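Putative thiosulfate sulfurtransferase YNJE (Escherichia coli, PDB 2WLR) catalyses the transfer of a sulfur atom from thiosulfate to cyanide, giving thiocyanate and sulfite, as a monomeric periplasmic enzyme built from rhodanese domains. Local coordinates at residues S28-Q36 with L119-W130; S179-S187 with Y389-S397. One frame throughout, in Å; residues are numbered along the deposited sequence.

Contact 1 (S28-Q36 with L119-W130); sequences SAFYNGWPQ and LPHFEQLVYPQW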
loop_
_atom_site.group_PDB
_atom_site.type_symbol
_atom_site.label_atom_id
_atom_site.label_comp_id
_atom_site.label_asym_id
_atom_site.label_seq_id
_atom_site.Cartn_x
_atom_site.Cartn_y
_atom_site.Cartn_z
ATOM N N SER A 28 -4.809 -8.401 8.021
ATOM C CA SER A 28 -3.452 -8.015 7.683
ATOM C C SER A 28 -2.863 -6.923 8.579
ATOM O O SER A 28 -1.678 -6.842 8.743
ATOM C CB SER A 28 -3.337 -7.627 6.210
ATOM O OG SER A 28 -4.060 -6.444 5.926
ATOM N N ALA A 29 -3.712 -6.084 9.164
ATOM C CA ALA A 29 -3.219 -5.070 10.047
ATOM C C ALA A 29 -2.375 -5.678 11.144
ATOM O O ALA A 29 -1.306 -5.179 11.467
ATOM C CB ALA A 29 -4.353 -4.303 10.655
ATOM N N PHE A 30 -2.848 -6.793 11.683
ATOM C CA PHE A 30 -2.145 -7.447 12.796
ATOM C C PHE A 30 -0.938 -8.220 12.275
ATOM O O PHE A 30 0.125 -8.202 12.882
ATOM C CB PHE A 30 -3.103 -8.297 13.626
ATOM C CG PHE A 30 -4.304 -7.535 14.126
ATOM C CD1 PHE A 30 -4.140 -6.357 14.818
ATOM C CD2 PHE A 30 -5.571 -7.965 13.837
ATOM C CE1 PHE A 30 -5.229 -5.621 15.255
ATOM C CE2 PHE A 30 -6.675 -7.249 14.285
ATOM C CZ PHE A 30 -6.496 -6.076 14.985
ATOM N N TYR A 31 -1.093 -8.896 11.170
ATOM C CA TYR A 31 0.038 -9.535 10.500
ATOM C C TYR A 31 1.149 -8.511 10.255
ATOM O O TYR A 31 2.313 -8.798 10.458
ATOM C CB TYR A 31 -0.433 -10.145 9.174
ATOM C CG TYR A 31 0.630 -10.775 8.314
ATOM C CD1 TYR A 31 1.071 -12.054 8.509
ATOM C CD2 TYR A 31 1.191 -10.060 7.290
ATOM C CE1 TYR A 31 2.007 -12.632 7.713
ATOM C CE2 TYR A 31 2.164 -10.639 6.475
ATOM C CZ TYR A 31 2.552 -11.908 6.699
ATOM O OH TYR A 31 3.523 -12.498 5.898
ATOM N N ASN A 32 0.778 -7.317 9.798
ATOM C CA ASN A 32 1.760 -6.287 9.469
ATOM C C ASN A 32 2.533 -5.767 10.680
ATOM O O ASN A 32 3.623 -5.211 10.538
ATOM C CB ASN A 32 1.111 -5.101 8.758
ATOM C CG ASN A 32 0.590 -5.428 7.375
ATOM O OD1 ASN A 32 1.009 -6.407 6.743
ATOM N ND2 ASN A 32 -0.235 -4.533 6.851
ATOM N N GLY A 33 1.932 -5.866 11.860
ATOM C CA GLY A 33 2.590 -5.369 13.070
ATOM C C GLY A 33 1.719 -4.647 14.067
ATOM O O GLY A 33 2.151 -4.467 15.198
ATOM N N TRP A 34 0.515 -4.238 13.723
ATOM C CA TRP A 34 -0.342 -3.581 14.709
ATOM C C TRP A 34 -0.633 -4.574 15.829
ATOM O O TRP A 34 -1.082 -5.677 15.602
ATOM C CB TRP A 34 -1.640 -3.120 14.110
ATOM C CG TRP A 34 -1.461 -1.948 13.225
ATOM C CD1 TRP A 34 -1.436 -1.949 11.854
ATOM C CD2 TRP A 34 -1.257 -0.585 13.621
ATOM N NE1 TRP A 34 -1.211 -0.709 11.399
ATOM C CE2 TRP A 34 -1.151 0.171 12.445
ATOM C CE3 TRP A 34 -1.195 0.075 14.851
ATOM C CZ2 TRP A 34 -0.945 1.549 12.451
ATOM C CZ3 TRP A 34 -0.983 1.421 14.861
ATOM C CH2 TRP A 34 -0.906 2.167 13.674
ATOM N N PRO A 35 -0.374 -4.167 17.086
ATOM C CA PRO A 35 -0.760 -5.074 18.168
ATOM C C PRO A 35 -2.285 -5.158 18.347
ATOM O O PRO A 35 -3.003 -4.193 18.097
ATOM C CB PRO A 35 -0.078 -4.455 19.393
ATOM C CG PRO A 35 0.851 -3.422 18.899
ATOM C CD PRO A 35 0.385 -3.002 17.549
ATOM N N GLN A 36 -2.765 -6.284 18.840
ATOM C CA GLN A 36 -4.187 -6.462 19.083
ATOM C C GLN A 36 -4.641 -5.734 20.353
ATOM O O GLN A 36 -5.829 -5.510 20.524
ATOM C CB GLN A 36 -4.538 -7.946 19.131
ATOM C CG GLN A 36 -4.250 -8.656 17.778
ATOM C CD GLN A 36 -4.678 -10.090 17.755
ATOM O OE1 GLN A 36 -3.851 -11.002 17.832
ATOM N NE2 GLN A 36 -5.985 -10.308 17.592
ATOM N N LEU A 119 6.250 -5.239 9.350
ATOM C CA LEU A 119 6.674 -4.141 8.495
ATOM C C LEU A 119 7.468 -3.148 9.279
ATOM O O LEU A 119 7.032 -2.725 10.332
ATOM C CB LEU A 119 5.492 -3.363 7.926
ATOM C CG LEU A 119 4.563 -4.042 6.974
ATOM C CD1 LEU A 119 3.538 -3.016 6.489
ATOM C CD2 LEU A 119 5.356 -4.618 5.769
ATOM N N PRO A 120 8.637 -2.759 8.772
ATOM C CA PRO A 120 9.469 -1.778 9.429
ATOM C C PRO A 120 8.693 -0.548 9.857
ATOM O O PRO A 120 8.927 -0.039 10.940
ATOM C CB PRO A 120 10.511 -1.457 8.359
ATOM C CG PRO A 120 10.639 -2.680 7.621
ATOM C CD PRO A 120 9.294 -3.323 7.577
ATOM N N HIS A 121 7.740 -0.103 9.034
ATOM C CA HIS A 121 6.933 1.055 9.418
ATOM C C HIS A 121 5.462 0.769 9.234
ATOM O O HIS A 121 4.751 1.527 8.606
ATOM C CB HIS A 121 7.342 2.263 8.595
ATOM C CG HIS A 121 8.801 2.553 8.672
ATOM N ND1 HIS A 121 9.398 3.108 9.786
ATOM C CD2 HIS A 121 9.794 2.319 7.783
ATOM C CE1 HIS A 121 10.696 3.227 9.560
ATOM N NE2 HIS A 121 10.966 2.733 8.364
ATOM N N PHE A 122 4.992 -0.312 9.858
ATOM C CA PHE A 122 3.588 -0.683 9.814
ATOM C C PHE A 122 2.640 0.479 10.220
ATOM O O PHE A 122 1.501 0.551 9.747
ATOM C CB PHE A 122 3.314 -1.915 10.700
ATOM C CG PHE A 122 3.397 -1.656 12.161
ATOM C CD1 PHE A 122 2.293 -1.182 12.832
ATOM C CD2 PHE A 122 4.575 -1.825 12.866
ATOM C CE1 PHE A 122 2.320 -0.900 14.147
ATOM C CE2 PHE A 122 4.612 -1.552 14.221
ATOM C CZ PHE A 122 3.476 -1.054 14.867
ATOM N N GLU A 123 3.110 1.343 11.104
ATOM C CA GLU A 123 2.275 2.399 11.639
ATOM C C GLU A 123 1.866 3.428 10.599
ATOM O O GLU A 123 0.974 4.227 10.840
ATOM C CB GLU A 123 2.980 3.069 12.828
ATOM C CG GLU A 123 4.123 4.004 12.518
ATOM C CD GLU A 123 5.409 3.311 12.088
ATOM O OE1 GLU A 123 5.577 2.092 12.313
ATOM O OE2 GLU A 123 6.291 4.024 11.557
ATOM N N GLN A 124 2.506 3.388 9.443
ATOM C CA GLN A 124 2.107 4.255 8.322
ATOM C C GLN A 124 0.878 3.807 7.611
ATOM O O GLN A 124 0.316 4.577 6.829
ATOM C CB GLN A 124 3.237 4.363 7.320
ATOM C CG GLN A 124 4.465 5.123 7.879
ATOM C CD GLN A 124 5.734 4.920 7.083
ATOM O OE1 GLN A 124 5.783 4.221 6.065
ATOM N NE2 GLN A 124 6.799 5.578 7.537
ATOM N N LEU A 125 0.476 2.558 7.798
ATOM C CA LEU A 125 -0.696 1.958 7.136
ATOM C C LEU A 125 -1.675 1.617 8.213
ATOM O O LEU A 125 -1.692 0.509 8.753
ATOM C CB LEU A 125 -0.311 0.702 6.328
ATOM C CG LEU A 125 0.543 0.991 5.107
ATOM C CD1 LEU A 125 1.057 -0.298 4.511
ATOM C CD2 LEU A 125 -0.182 1.765 4.028
ATOM N N VAL A 126 -2.522 2.580 8.541
ATOM C CA VAL A 126 -3.469 2.391 9.641
ATOM C C VAL A 126 -4.737 1.619 9.217
ATOM O O VAL A 126 -4.953 1.335 8.035
ATOM C CB VAL A 126 -3.822 3.737 10.305
ATOM C CG1 VAL A 126 -2.522 4.527 10.616
ATOM C CG2 VAL A 126 -4.798 4.555 9.413
ATOM N N TYR A 127 -5.584 1.291 10.179
ATOM C CA TYR A 127 -6.780 0.510 9.948
ATOM C C TYR A 127 -7.959 1.153 10.704
ATOM O O TYR A 127 -7.739 2.010 11.584
ATOM C CB TYR A 127 -6.526 -0.945 10.345
ATOM C CG TYR A 127 -6.284 -1.195 11.812
ATOM C CD1 TYR A 127 -5.050 -0.967 12.398
ATOM C CD2 TYR A 127 -7.306 -1.686 12.615
ATOM C CE1 TYR A 127 -4.844 -1.230 13.725
ATOM C CE2 TYR A 127 -7.098 -1.935 13.975
ATOM C CZ TYR A 127 -5.874 -1.703 14.512
ATOM O OH TYR A 127 -5.720 -1.979 15.857
ATOM N N PRO A 128 -9.205 0.768 10.373
ATOM C CA PRO A 128 -10.347 1.562 10.867
ATOM C C PRO A 128 -10.484 1.687 12.376
ATOM O O PRO A 128 -10.647 2.803 12.893
ATOM C CB PRO A 128 -11.558 0.866 10.226
ATOM C CG PRO A 128 -11.014 0.342 8.949
ATOM C CD PRO A 128 -9.626 -0.155 9.322
ATOM N N GLN A 129 -10.435 0.586 13.101
ATOM C CA GLN A 129 -10.578 0.679 14.547
ATOM C C GLN A 129 -9.562 1.617 15.177
ATOM O O GLN A 129 -9.868 2.358 16.119
ATOM C CB GLN A 129 -10.527 -0.695 15.209
ATOM C CG GLN A 129 -11.022 -0.639 16.657
ATOM C CD GLN A 129 -12.498 -0.264 16.768
ATOM O OE1 GLN A 129 -13.342 -0.811 16.042
ATOM N NE2 GLN A 129 -12.808 0.695 17.633
ATOM N N TRP A 130 -8.347 1.622 14.655
ATOM C CA TRP A 130 -7.283 2.459 15.208
ATOM C C TRP A 130 -7.695 3.910 15.077
ATOM O O TRP A 130 -7.594 4.691 16.014
ATOM C CB TRP A 130 -5.961 2.220 14.463
ATOM C CG TRP A 130 -4.810 3.080 14.913
ATOM C CD1 TRP A 130 -3.924 2.791 15.918
ATOM C CD2 TRP A 130 -4.408 4.354 14.384
ATOM N NE1 TRP A 130 -3.004 3.790 16.041
ATOM C CE2 TRP A 130 -3.273 4.770 15.116
ATOM C CE3 TRP A 130 -4.903 5.200 13.380
ATOM C CZ2 TRP A 130 -2.641 5.984 14.871
ATOM C CZ3 TRP A 130 -4.259 6.387 13.138
ATOM C CH2 TRP A 130 -3.135 6.767 13.883
HETATM O O HOH W 1 -2.172 -2.293 8.141
HETATM O O HOH W 2 0.209 -2.021 8.620
HETATM O O HOH W 3 -3.173 -1.677 17.119
#
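Trp34 lies between Phe122 and Tyr127, which bring their ring edges to opposite faces of its indole. Phe122 meets it almost perpendicularly, the planes 83° apart and Phe122 CE1 3.6 Å from Trp34 CD2, while Tyr127 places CE1 3.5 Å from Trp34 CG. Both rings reach the indole with CG lodged between backbone N and carbonyl carbon (chi1 71° for Phe122, 66° for Tyr127). The far end of the indole runs obliquely against Trp130, whose own NE1 is bonded to Thr141 O. Phe30 turns an edge to the face of Tyr127, and that face also receives the methyl of Ala29, small enough to let helix 28-32 come close.

This aromatic cluster joins the end of helix 28-32, in the first rhodanese repeat, to segment 119-130, whose strand 125-126 is the outermost strand of the five-stranded parallel sheet of the second. The helix closes in a Schellman motif at Gly33, whose CA packs over the Phe122 ring; its positive phi favours glycine, and a CB there would also collide with Phe122 CD2.

Hydrogen bonds add to the ring packing. Trp34 NE1 donates to Leu125 O (3.0 Å), nearly in the indole plane but from above the carbonyl plane. A smaller leucine in place of Trp34 would probably leave Leu125 O without this donor and open a gap between Phe122 and Tyr127. Asn32 O accepts from Leu119 N at 2.9 Å. Asn32 ND2 donates to two waters, one bonded to Leu125 O and the other to Phe122 O, and a third water joins Pro35 O to Tyr127 OH.

Contact 2 (S179-S187 with Y389-S397); sequences SEPLWNKVS and YDGGWYEWS
Asp390 takes the backbone N-H of Lys185 on OD2, using the syn lone pair; the bond from Lys185 N is 2.9 Å long and nearly straight, at 168°. The carboxylate gets there because CG lies anti to the Asp390 backbone N (chi1 -160°), and its other oxygen, OD1, forms a salt bridge with Arg218. The amide of Asn184 is stacked on this carboxylate, the two planes 23° apart. A water lies within hydrogen-bonding distance of both Leu182 O and Gly391 O, bridging the two segments.

Apolar contacts complete the join. Leu182 lays CD2 over a face of the Tyr394 ring, 4.1 Å from Tyr394 CD2, and its CD1 meets the aliphatic CG of Glu395 at 3.8 Å; the branched end suits a place shared by two side chains. Tyr394 CE2 also comes to the edge of Trp183 at CD1. Glu395 packs here through its methylene, while its OE1 accepts a hydrogen bond from Tyr389 OH.

A small hairpin of the second rhodanese repeat thus docks on the third. With Arg218 on one oxygen and a peptide N-H on the other, Asp390 probably stays ionised, its charge tying both repeats together.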
loop_
_atom_site.group_PDB
_atom_site.type_symbol
_atom_site.label_atom_id
_atom_site.label_comp_id
_atom_site.label_asym_id
_atom_site.label_seq_id
_atom_site.Cartn_x
_atom_site.Cartn_y
_atom_site.Cartn_z
ATOM N N SER A 179 -1.700 19.548 -11.612
ATOM C CA SER A 179 -2.422 20.303 -12.633
ATOM C C SER A 179 -1.919 20.013 -14.028
ATOM O O SER A 179 -0.898 19.382 -14.223
ATOM C CB SER A 179 -2.266 21.801 -12.360
ATOM O OG SER A 179 -0.948 22.206 -12.643
ATOM N N GLU A 180 -2.657 20.555 -14.995
ATOM C CA GLU A 180 -2.224 20.682 -16.375
ATOM C C GLU A 180 -0.932 21.490 -16.417
ATOM O O GLU A 180 -0.660 22.285 -15.500
ATOM C CB GLU A 180 -3.298 21.429 -17.176
ATOM C CG GLU A 180 -4.619 20.726 -17.297
ATOM C CD GLU A 180 -4.633 19.673 -18.367
ATOM O OE1 GLU A 180 -3.549 19.271 -18.850
ATOM O OE2 GLU A 180 -5.759 19.226 -18.725
ATOM N N PRO A 181 -0.132 21.305 -17.475
ATOM C CA PRO A 181 -0.352 20.508 -18.674
ATOM C C PRO A 181 0.123 19.052 -18.636
ATOM O O PRO A 181 -0.231 18.275 -19.520
ATOM C CB PRO A 181 0.480 21.259 -19.713
ATOM C CG PRO A 181 1.617 21.700 -18.954
ATOM C CD PRO A 181 1.047 22.166 -17.629
ATOM N N LEU A 182 0.905 18.676 -17.631
ATOM C CA LEU A 182 1.491 17.337 -17.584
ATOM C C LEU A 182 0.945 16.468 -16.465
ATOM O O LEU A 182 1.316 15.320 -16.347
ATOM C CB LEU A 182 3.011 17.427 -17.443
ATOM C CG LEU A 182 3.886 17.453 -18.695
ATOM C CD1 LEU A 182 5.347 17.492 -18.230
ATOM C CD2 LEU A 182 3.660 16.241 -19.602
ATOM N N TRP A 183 0.045 17.003 -15.658
ATOM C CA TRP A 183 -0.384 16.301 -14.439
ATOM C C TRP A 183 0.801 15.945 -13.531
ATOM O O TRP A 183 0.862 14.882 -12.950
ATOM C CB TRP A 183 -1.327 15.120 -14.763
ATOM C CG TRP A 183 -2.570 15.656 -15.350
ATOM C CD1 TRP A 183 -2.955 15.578 -16.652
ATOM C CD2 TRP A 183 -3.528 16.489 -14.702
ATOM N NE1 TRP A 183 -4.131 16.255 -16.840
ATOM C CE2 TRP A 183 -4.501 16.840 -15.667
ATOM C CE3 TRP A 183 -3.686 16.945 -13.397
ATOM C CZ2 TRP A 183 -5.621 17.632 -15.356
ATOM C CZ3 TRP A 183 -4.782 17.731 -13.081
ATOM C CH2 TRP A 183 -5.745 18.067 -14.068
ATOM N N ASN A 184 1.712 16.897 -13.431
ATOM C CA ASN A 184 2.722 16.923 -12.411
ATOM C C ASN A 184 2.216 17.736 -11.237
ATOM O O ASN A 184 1.254 18.496 -11.323
ATOM C CB ASN A 184 4.050 17.480 -12.949
ATOM C CG ASN A 184 4.873 16.419 -13.670
ATOM O OD1 ASN A 184 4.441 15.250 -13.764
ATOM N ND2 ASN A 184 6.050 16.782 -14.141
ATOM N N LYS A 185 2.871 17.544 -10.099
ATOM C CA LYS A 185 2.531 18.303 -8.905
ATOM C C LYS A 185 2.632 19.806 -9.176
ATOM O O LYS A 185 3.419 20.273 -9.998
ATOM C CB LYS A 185 3.434 17.923 -7.728
ATOM C CG LYS A 185 4.898 18.284 -7.897
ATOM C CD LYS A 185 5.672 17.936 -6.644
ATOM C CE LYS A 185 7.149 17.829 -6.927
ATOM N NZ LYS A 185 7.702 19.098 -7.452
ATOM N N VAL A 186 1.789 20.554 -8.482
ATOM C CA VAL A 186 1.904 22.029 -8.493
ATOM C C VAL A 186 3.217 22.523 -7.857
ATOM O O VAL A 186 3.951 21.783 -7.203
ATOM C CB VAL A 186 0.657 22.678 -7.811
ATOM C CG1 VAL A 186 -0.653 22.278 -8.590
ATOM C CG2 VAL A 186 0.573 22.310 -6.313
ATOM N N SER A 187 3.494 23.808 -8.054
ATOM C CA SER A 187 4.709 24.414 -7.548
ATOM C C SER A 187 4.798 24.363 -6.027
ATOM O O SER A 187 3.780 24.261 -5.331
ATOM C CB SER A 187 4.817 25.863 -8.003
ATOM O OG SER A 187 3.819 26.647 -7.363
ATOM N N TYR A 389 8.892 9.166 -10.090
ATOM C CA TYR A 389 9.164 9.966 -11.282
ATOM C C TYR A 389 7.825 10.516 -11.758
ATOM O O TYR A 389 7.005 9.832 -12.364
ATOM C CB TYR A 389 9.892 9.111 -12.349
ATOM C CG TYR A 389 9.830 9.730 -13.744
ATOM C CD1 TYR A 389 10.004 11.086 -13.910
ATOM C CD2 TYR A 389 9.610 8.947 -14.907
ATOM C CE1 TYR A 389 9.917 11.681 -15.161
ATOM C CE2 TYR A 389 9.544 9.540 -16.167
ATOM C CZ TYR A 389 9.711 10.896 -16.284
ATOM O OH TYR A 389 9.631 11.543 -17.506
ATOM N N ASP A 390 7.584 11.777 -11.445
ATOM C CA ASP A 390 6.279 12.401 -11.618
ATOM C C ASP A 390 5.797 12.347 -13.077
ATOM O O ASP A 390 4.675 11.881 -13.375
ATOM C CB ASP A 390 6.357 13.873 -11.133
ATOM C CG ASP A 390 4.996 14.496 -10.796
ATOM O OD1 ASP A 390 3.918 13.883 -10.992
ATOM O OD2 ASP A 390 5.004 15.670 -10.370
ATOM N N GLY A 391 6.667 12.781 -13.994
ATOM C CA GLY A 391 6.257 12.912 -15.396
ATOM C C GLY A 391 5.720 11.630 -16.022
ATOM O O GLY A 391 4.754 11.647 -16.807
ATOM N N GLY A 392 6.362 10.514 -15.687
ATOM C CA GLY A 392 5.928 9.214 -16.154
ATOM C C GLY A 392 5.893 9.095 -17.658
ATOM O O GLY A 392 6.662 9.744 -18.392
ATOM N N TRP A 393 4.981 8.262 -18.124
ATOM C CA TRP A 393 4.878 7.999 -19.547
ATOM C C TRP A 393 4.351 9.227 -20.282
ATOM O O TRP A 393 4.739 9.494 -21.416
ATOM C CB TRP A 393 3.988 6.781 -19.789
ATOM C CG TRP A 393 3.684 6.580 -21.246
ATOM C CD1 TRP A 393 2.482 6.720 -21.850
ATOM C CD2 TRP A 393 4.606 6.148 -22.250
ATOM N NE1 TRP A 393 2.599 6.432 -23.203
ATOM C CE2 TRP A 393 3.893 6.087 -23.467
ATOM C CE3 TRP A 393 5.963 5.855 -22.244
ATOM C CZ2 TRP A 393 4.515 5.723 -24.680
ATOM C CZ3 TRP A 393 6.585 5.504 -23.425
ATOM C CH2 TRP A 393 5.847 5.424 -24.628
ATOM N N TYR A 394 3.487 10.004 -19.652
ATOM C CA TYR A 394 2.985 11.222 -20.301
ATOM C C TYR A 394 4.086 12.191 -20.677
ATOM O O TYR A 394 4.119 12.710 -21.788
ATOM C CB TYR A 394 1.968 11.939 -19.386
ATOM C CG TYR A 394 1.033 12.961 -20.017
ATOM C CD1 TYR A 394 0.786 12.995 -21.397
ATOM C CD2 TYR A 394 0.338 13.859 -19.228
ATOM C CE1 TYR A 394 -0.085 13.937 -21.949
ATOM C CE2 TYR A 394 -0.525 14.792 -19.769
ATOM C CZ TYR A 394 -0.754 14.809 -21.129
ATOM O OH TYR A 394 -1.637 15.757 -21.612
ATOM N N GLU A 395 5.000 12.447 -19.759
ATOM C CA GLU A 395 6.117 13.310 -20.051
ATOM C C GLU A 395 7.089 12.641 -21.012
ATOM O O GLU A 395 7.488 13.260 -22.021
ATOM C CB GLU A 395 6.821 13.717 -18.766
ATOM C CG GLU A 395 7.908 14.760 -19.016
ATOM C CD GLU A 395 8.761 15.056 -17.830
ATOM O OE1 GLU A 395 9.015 14.158 -16.986
ATOM O OE2 GLU A 395 9.216 16.215 -17.786
ATOM N N TRP A 396 7.494 11.414 -20.709
ATOM C CA TRP A 396 8.545 10.731 -21.477
ATOM C C TRP A 396 8.177 10.719 -22.944
ATOM O O TRP A 396 8.982 11.123 -23.801
ATOM C CB TRP A 396 8.717 9.307 -20.970
ATOM C CG TRP A 396 9.856 8.564 -21.559
ATOM C CD1 TRP A 396 9.817 7.713 -22.608
ATOM C CD2 TRP A 396 11.187 8.548 -21.069
ATOM N NE1 TRP A 396 11.042 7.177 -22.825
ATOM C CE2 TRP A 396 11.923 7.668 -21.902
ATOM C CE3 TRP A 396 11.851 9.198 -20.020
ATOM C CZ2 TRP A 396 13.276 7.424 -21.717
ATOM C CZ3 TRP A 396 13.201 8.950 -19.842
ATOM C CH2 TRP A 396 13.897 8.066 -20.684
ATOM N N SER A 397 6.956 10.314 -23.238
ATOM C CA SER A 397 6.522 10.104 -24.611
ATOM C C SER A 397 6.114 11.398 -25.309
ATOM O O SER A 397 5.805 11.381 -26.507
ATOM C CB SER A 397 5.394 9.054 -24.658
ATOM O OG SER A 397 4.179 9.497 -24.068
HETATM O O HOH W 4 2.629 13.102 -15.612
#

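In the fold
Both contacts are joints between rhodanese repeats: contact 1 sets the first against a segment that supplies the edge strand of the second repeat's sheet, and contact 2 sets the second against the third. They follow one another along the chain and lie on opposite sides of its centre, their centres 32 Å and their nearest atoms about 17 Å apart. Contact 1 is buried and away from the annotated sites. Contact 2 is nearer the catalytic Cys365: Tyr394 has a backbone hydrogen bond with Gly366, the next residue, and its side chain is about 10 Å from that of Arg370, a probable substrate-binding residue. The Trp183 side chain comes within about 3 Å of a bound HEPES buffer molecule.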